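Local structure of multicopper oxidase (Pseudomonas thermotolerans, 6VOW) at residues A[220-234]-A[258-272]. The protein probably oxidises phenolic or similar substrates in the manner of a laccase, passing electrons through its bound copper ions to molecular oxygen. Sequence-based numbering, arbitrary orientation.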
loop_
_atom_site.group_PDB
_atom_site.type_symbol
_atom_site.label_atom_id
_atom_site.label_comp_id
_atom_site.label_asym_id
_atom_site.label_seq_id
_atom_site.Cartn_x
_atom_site.Cartn_y
_atom_site.Cartn_z
ATOM N N ARG A 220 3.441 15.951 -9.189
ATOM C CA ARG A 220 2.698 14.945 -8.440
ATOM C C ARG A 220 3.671 13.873 -8.006
ATOM O O ARG A 220 4.205 13.123 -8.846
ATOM C CB ARG A 220 1.742 14.322 -9.382
ATOM C CG ARG A 220 0.992 13.178 -8.806
ATOM C CD ARG A 220 0.171 12.615 -9.915
ATOM N NE ARG A 220 -0.920 11.819 -9.406
ATOM C CZ ARG A 220 -1.957 11.487 -10.147
ATOM N NH1 ARG A 220 -2.036 11.949 -11.405
ATOM N NH2 ARG A 220 -2.938 10.731 -9.634
ATOM N N LEU A 221 3.922 13.823 -6.711
ATOM C CA LEU A 221 4.811 12.826 -6.125
ATOM C C LEU A 221 3.930 11.724 -5.677
ATOM O O LEU A 221 3.026 11.905 -4.836
ATOM C CB LEU A 221 5.545 13.384 -4.880
ATOM C CG LEU A 221 6.426 14.590 -5.030
ATOM C CD1 LEU A 221 7.084 14.883 -3.691
ATOM C CD2 LEU A 221 7.439 14.264 -6.079
ATOM N N ARG A 222 4.147 10.597 -6.271
ATOM C CA ARG A 222 3.349 9.411 -5.933
ATOM C C ARG A 222 4.167 8.699 -4.871
ATOM O O ARG A 222 5.272 8.276 -5.159
ATOM C CB ARG A 222 3.208 8.503 -7.179
ATOM C CG ARG A 222 2.492 9.177 -8.326
ATOM C CD ARG A 222 2.527 8.280 -9.542
ATOM N NE ARG A 222 1.784 8.809 -10.720
ATOM C CZ ARG A 222 0.468 8.770 -10.885
ATOM N NH1 ARG A 222 -0.317 8.341 -9.983
ATOM N NH2 ARG A 222 -0.095 9.239 -12.011
ATOM N N LEU A 223 3.626 8.590 -3.658
ATOM C CA LEU A 223 4.410 8.074 -2.497
ATOM C C LEU A 223 3.804 6.777 -2.123
ATOM O O LEU A 223 2.604 6.712 -1.792
ATOM C CB LEU A 223 4.289 9.034 -1.355
ATOM C CG LEU A 223 5.241 10.215 -1.615
ATOM C CD1 LEU A 223 4.721 11.502 -1.004
ATOM C CD2 LEU A 223 6.563 9.877 -0.991
ATOM N N PHE A 224 4.614 5.741 -2.225
ATOM C CA PHE A 224 4.208 4.385 -1.910
ATOM C C PHE A 224 5.011 3.872 -0.720
ATOM O O PHE A 224 6.250 3.880 -0.724
ATOM C CB PHE A 224 4.477 3.423 -3.076
ATOM C CG PHE A 224 3.933 3.852 -4.397
ATOM C CD1 PHE A 224 4.609 4.745 -5.176
ATOM C CD2 PHE A 224 2.765 3.315 -4.878
ATOM C CE1 PHE A 224 4.109 5.060 -6.440
ATOM C CE2 PHE A 224 2.225 3.692 -6.083
ATOM C CZ PHE A 224 2.945 4.524 -6.900
ATOM N N ASN A 225 4.309 3.411 0.289
ATOM C CA ASN A 225 5.017 2.798 1.408
ATOM C C ASN A 225 5.014 1.300 1.134
ATOM O O ASN A 225 3.982 0.606 1.309
ATOM C CB ASN A 225 4.362 3.166 2.749
ATOM C CG ASN A 225 5.049 2.456 3.934
ATOM O OD1 ASN A 225 5.741 1.443 3.762
ATOM N ND2 ASN A 225 4.856 3.000 5.140
ATOM N N LEU A 226 6.153 0.804 0.656
ATOM C CA LEU A 226 6.235 -0.548 0.321
ATOM C C LEU A 226 6.845 -1.337 1.437
ATOM O O LEU A 226 7.158 -2.493 1.222
ATOM C CB LEU A 226 6.961 -0.782 -1.013
ATOM C CG LEU A 226 6.442 0.045 -2.154
ATOM C CD1 LEU A 226 7.166 -0.412 -3.402
ATOM C CD2 LEU A 226 4.943 -0.141 -2.372
ATOM N N ASP A 227 6.876 -0.777 2.642
ATOM C CA ASP A 227 7.491 -1.425 3.747
ATOM C C ASP A 227 6.605 -2.421 4.446
ATOM O O ASP A 227 5.458 -2.289 4.451
ATOM C CB ASP A 227 7.992 -0.434 4.748
ATOM C CG ASP A 227 9.069 -1.069 5.653
ATOM O OD1 ASP A 227 10.211 -1.313 5.125
ATOM O OD2 ASP A 227 8.703 -1.414 6.847
ATOM N N ASN A 228 7.201 -3.430 5.051
ATOM C CA ASN A 228 6.523 -4.459 5.908
ATOM C C ASN A 228 5.981 -3.883 7.174
ATOM O O ASN A 228 5.036 -4.444 7.700
ATOM C CB ASN A 228 7.534 -5.528 6.428
ATOM C CG ASN A 228 8.002 -6.503 5.371
ATOM O OD1 ASN A 228 8.225 -6.122 4.237
ATOM N ND2 ASN A 228 8.199 -7.781 5.762
ATOM N N THR A 229 6.626 -2.865 7.757
ATOM C CA THR A 229 6.257 -2.397 9.165
ATOM C C THR A 229 6.317 -0.892 9.460
ATOM O O THR A 229 5.593 -0.410 10.354
ATOM C CB THR A 229 7.102 -3.141 10.263
ATOM O OG1 THR A 229 8.244 -2.374 10.631
ATOM C CG2 THR A 229 7.567 -4.391 9.763
ATOM N N VAL A 230 7.169 -0.163 8.753
ATOM C CA VAL A 230 7.367 1.238 9.062
ATOM C C VAL A 230 6.183 2.191 8.726
ATOM O O VAL A 230 5.530 2.048 7.772
ATOM C CB VAL A 230 8.699 1.738 8.504
ATOM C CG1 VAL A 230 8.882 3.208 8.754
ATOM C CG2 VAL A 230 9.836 0.974 9.156
ATOM N N THR A 231 5.873 3.102 9.615
ATOM C CA THR A 231 5.055 4.251 9.304
ATOM C C THR A 231 5.957 5.480 9.182
ATOM O O THR A 231 6.511 5.890 10.148
ATOM C CB THR A 231 4.057 4.463 10.392
ATOM O OG1 THR A 231 3.080 3.423 10.304
ATOM C CG2 THR A 231 3.371 5.771 10.214
ATOM N N TYR A 232 6.060 6.060 7.996
ATOM C CA TYR A 232 6.878 7.220 7.748
ATOM C C TYR A 232 6.068 8.475 8.042
ATOM O O TYR A 232 5.002 8.682 7.491
ATOM C CB TYR A 232 7.303 7.233 6.337
ATOM C CG TYR A 232 8.037 6.001 5.966
ATOM C CD1 TYR A 232 9.374 5.824 6.302
ATOM C CD2 TYR A 232 7.405 5.007 5.204
ATOM C CE1 TYR A 232 10.027 4.643 5.959
ATOM C CE2 TYR A 232 8.069 3.878 4.821
ATOM C CZ TYR A 232 9.373 3.697 5.217
ATOM O OH TYR A 232 9.986 2.525 4.837
ATOM N N ARG A 233 6.595 9.278 8.966
ATOM C CA ARG A 233 5.960 10.527 9.428
ATOM C C ARG A 233 6.410 11.565 8.474
ATOM O O ARG A 233 7.345 12.310 8.708
ATOM C CB ARG A 233 6.368 10.850 10.863
ATOM C CG ARG A 233 5.871 9.755 11.789
ATOM C CD ARG A 233 5.903 10.133 13.269
ATOM N NE ARG A 233 7.193 10.686 13.733
ATOM C CZ ARG A 233 8.364 10.028 13.766
ATOM N NH1 ARG A 233 8.483 8.756 13.325
ATOM N NH2 ARG A 233 9.453 10.664 14.238
ATOM N N LEU A 234 5.793 11.526 7.318
ATOM C CA LEU A 234 6.302 12.319 6.176
ATOM C C LEU A 234 6.064 13.767 6.381
ATOM O O LEU A 234 4.985 14.201 6.777
ATOM C CB LEU A 234 5.583 11.921 4.864
ATOM C CG LEU A 234 5.770 10.542 4.245
ATOM C CD1 LEU A 234 4.954 10.471 2.956
ATOM C CD2 LEU A 234 7.219 10.252 3.944
ATOM N N LYS A 258 2.038 19.648 8.643
ATOM C CA LYS A 258 3.201 19.267 9.460
ATOM C C LYS A 258 3.691 17.892 9.092
ATOM O O LYS A 258 4.886 17.689 8.894
ATOM C CB LYS A 258 2.834 19.300 10.964
ATOM C CG LYS A 258 3.934 18.884 11.984
ATOM C CD LYS A 258 5.345 19.408 11.706
ATOM C CE LYS A 258 5.432 20.935 11.605
ATOM N NZ LYS A 258 5.904 21.608 12.852
ATOM N N GLU A 259 2.780 16.933 9.009
ATOM C CA GLU A 259 3.242 15.608 8.673
ATOM C C GLU A 259 2.137 14.766 8.139
ATOM O O GLU A 259 0.961 15.058 8.324
ATOM C CB GLU A 259 3.977 14.932 9.862
ATOM C CG GLU A 259 3.213 14.981 11.172
ATOM C CD GLU A 259 3.967 14.298 12.305
ATOM O OE1 GLU A 259 5.224 14.160 12.262
ATOM O OE2 GLU A 259 3.255 13.896 13.242
ATOM N N TYR A 260 2.485 13.774 7.370
ATOM C CA TYR A 260 1.464 12.798 7.020
ATOM C C TYR A 260 1.994 11.421 7.437
ATOM O O TYR A 260 3.105 11.074 7.084
ATOM C CB TYR A 260 1.144 12.877 5.536
ATOM C CG TYR A 260 0.034 11.944 5.190
ATOM C CD1 TYR A 260 0.296 10.606 4.890
ATOM C CD2 TYR A 260 -1.293 12.381 5.163
ATOM C CE1 TYR A 260 -0.725 9.737 4.566
ATOM C CE2 TYR A 260 -2.279 11.524 4.837
ATOM C CZ TYR A 260 -1.976 10.187 4.515
ATOM O OH TYR A 260 -2.996 9.293 4.239
ATOM N N TRP A 261 1.205 10.661 8.163
ATOM C CA TRP A 261 1.628 9.329 8.645
ATOM C C TRP A 261 1.293 8.295 7.602
ATOM O O TRP A 261 0.120 7.871 7.457
ATOM C CB TRP A 261 0.929 8.965 9.966
ATOM C CG TRP A 261 1.437 9.751 11.160
ATOM C CD1 TRP A 261 1.689 11.079 11.206
ATOM C CD2 TRP A 261 1.743 9.252 12.460
ATOM N NE1 TRP A 261 2.107 11.449 12.431
ATOM C CE2 TRP A 261 2.170 10.346 13.231
ATOM C CE3 TRP A 261 1.728 7.989 13.036
ATOM C CZ2 TRP A 261 2.542 10.225 14.568
ATOM C CZ3 TRP A 261 2.106 7.850 14.355
ATOM C CH2 TRP A 261 2.508 8.963 15.113
ATOM N N LEU A 262 2.301 7.910 6.846
ATOM C CA LEU A 262 2.155 6.979 5.759
ATOM C C LEU A 262 2.466 5.644 6.340
ATOM O O LEU A 262 3.642 5.267 6.476
ATOM C CB LEU A 262 3.202 7.254 4.626
ATOM C CG LEU A 262 2.925 6.570 3.262
ATOM C CD1 LEU A 262 1.673 7.167 2.779
ATOM C CD2 LEU A 262 3.954 6.914 2.217
ATOM N N GLY A 263 1.433 4.942 6.704
ATOM C CA GLY A 263 1.577 3.563 7.119
ATOM C C GLY A 263 1.952 2.562 6.045
ATOM O O GLY A 263 1.863 2.835 4.867
ATOM N N PRO A 264 2.342 1.361 6.466
ATOM C CA PRO A 264 2.699 0.331 5.463
ATOM C C PRO A 264 1.524 0.068 4.536
ATOM O O PRO A 264 0.312 -0.009 4.982
ATOM C CB PRO A 264 3.074 -0.876 6.305
ATOM C CG PRO A 264 3.326 -0.346 7.702
ATOM C CD PRO A 264 2.478 0.864 7.858
ATOM N N GLY A 265 1.849 0.068 3.246
ATOM C CA GLY A 265 0.815 -0.138 2.237
ATOM C C GLY A 265 -0.085 1.033 1.918
ATOM O O GLY A 265 -1.039 0.902 1.137
ATOM N N MET A 266 0.228 2.192 2.482
ATOM C CA MET A 266 -0.443 3.407 2.141
ATOM C C MET A 266 0.280 4.178 1.093
ATOM O O MET A 266 1.466 4.089 0.900
ATOM C CB MET A 266 -0.642 4.283 3.385
ATOM C CG MET A 266 -1.593 3.608 4.374
ATOM S SD MET A 266 -1.634 4.526 5.922
ATOM C CE MET A 266 -2.751 5.857 5.625
ATOM N N ARG A 267 -0.486 4.982 0.407
ATOM C CA ARG A 267 0.070 5.808 -0.652
ATOM C C ARG A 267 -0.577 7.155 -0.605
ATOM O O ARG A 267 -1.682 7.327 -0.108
ATOM C CB ARG A 267 -0.284 5.149 -1.994
ATOM C CG ARG A 267 0.233 3.758 -2.216
ATOM C CD ARG A 267 -0.729 2.687 -1.769
ATOM N NE ARG A 267 -2.034 2.637 -2.476
ATOM C CZ ARG A 267 -3.131 2.145 -1.921
ATOM N NH1 ARG A 267 -3.130 1.751 -0.651
ATOM N NH2 ARG A 267 -4.256 2.126 -2.587
ATOM N N ILE A 268 0.081 8.111 -1.205
ATOM C CA ILE A 268 -0.482 9.422 -1.383
ATOM C C ILE A 268 0.016 9.973 -2.691
ATOM O O ILE A 268 1.106 9.641 -3.178
ATOM C CB ILE A 268 -0.053 10.445 -0.259
ATOM C CG1 ILE A 268 1.484 10.641 -0.104
ATOM C CG2 ILE A 268 -0.619 10.012 1.064
ATOM C CD1 ILE A 268 1.801 11.648 0.976
ATOM N N ASP A 269 -0.763 10.892 -3.208
ATOM C CA ASP A 269 -0.251 11.798 -4.251
ATOM C C ASP A 269 -0.086 13.095 -3.531
ATOM O O ASP A 269 -1.047 13.615 -2.946
ATOM C CB ASP A 269 -1.268 12.037 -5.312
ATOM C CG ASP A 269 -1.384 10.892 -6.293
ATOM O OD1 ASP A 269 -0.352 10.441 -6.819
ATOM O OD2 ASP A 269 -2.534 10.483 -6.569
ATOM N N LEU A 270 1.121 13.608 -3.619
ATOM C CA LEU A 270 1.544 14.734 -2.907
ATOM C C LEU A 270 1.955 15.671 -4.021
ATOM O O LEU A 270 2.949 15.392 -4.711
ATOM C CB LEU A 270 2.703 14.342 -1.951
ATOM C CG LEU A 270 3.264 15.539 -1.174
ATOM C CD1 LEU A 270 2.175 16.379 -0.547
ATOM C CD2 LEU A 270 4.261 15.183 -0.126
ATOM N N ALA A 271 1.152 16.693 -4.285
ATOM C CA ALA A 271 1.577 17.716 -5.277
ATOM C C ALA A 271 2.398 18.770 -4.635
ATOM O O ALA A 271 1.947 19.395 -3.632
ATOM C CB ALA A 271 0.420 18.377 -5.915
ATOM N N VAL A 272 3.568 19.020 -5.233
ATOM C CA VAL A 272 4.557 19.883 -4.641
ATOM C C VAL A 272 4.860 21.030 -5.635
ATOM O O VAL A 272 5.151 20.781 -6.810
ATOM C CB VAL A 272 5.853 19.086 -4.371
ATOM C CG1 VAL A 272 7.003 19.980 -3.912
ATOM C CG2 VAL A 272 5.590 18.080 -3.265
HETATM O O HOH W 1 -4.698 9.617 -7.838
HETATM O O HOH W 2 7.134 13.443 13.690
#
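Strand 220-225 pairs antiparallel with strand 267-272, their axes 4.4 Å apart at 154°, and strand 232-234 pairs in the same sense with strand 260-262. Reciprocal backbone bonds at Leu221-Leu270, Leu223-Ile268, Tyr232-Leu262 and Leu234-Tyr260 fix both registers. The two pairs belong to different sheets, and largely apolar side chains meet between them: Leu234 CD1 lies 3.9 Å from Ile268 CD1, and Leu223 CB meets Leu262 CD2. Ile268 sends CG1 between its backbone N and carbonyl carbon (chi1 57°), bringing it tightly against Leu223 CB at 3.5 Å. Asn225 ties the loop 226-231 to the end of strand 260-262. Its ND2 donates to Leu262 O (2.9 Å) and to Val230 O, both in its amide plane, while OD1 takes Asp227 N in an Asx turn, which fixes the amide's rotation. Tyr232 N reaches Leu262 O from the opposite face of that carbonyl. On the other side of the first pair, Arg220 grips Asp269 side-on, NE to OD1 (3.0 Å) and NH2 to OD2, the guanidinium and carboxylate planes 70° apart; Glu157 is a second partner of Arg220. Across the 232-234/260-262 pair, Arg233 CD sits over the Trp261 six-membered ring, 3.9 Å from its centroid, and water 2 links Arg233 NE to Glu259 OE1. Gly265, in the type II turn Gly263-Met266, lies about 6 Å from the bound Cu-O-Cu linkage. Two sheets packed through a leucine-rich core and joined by loops passing between them are characteristic of the cupredoxin-like beta-sandwich domains of multicopper oxidases.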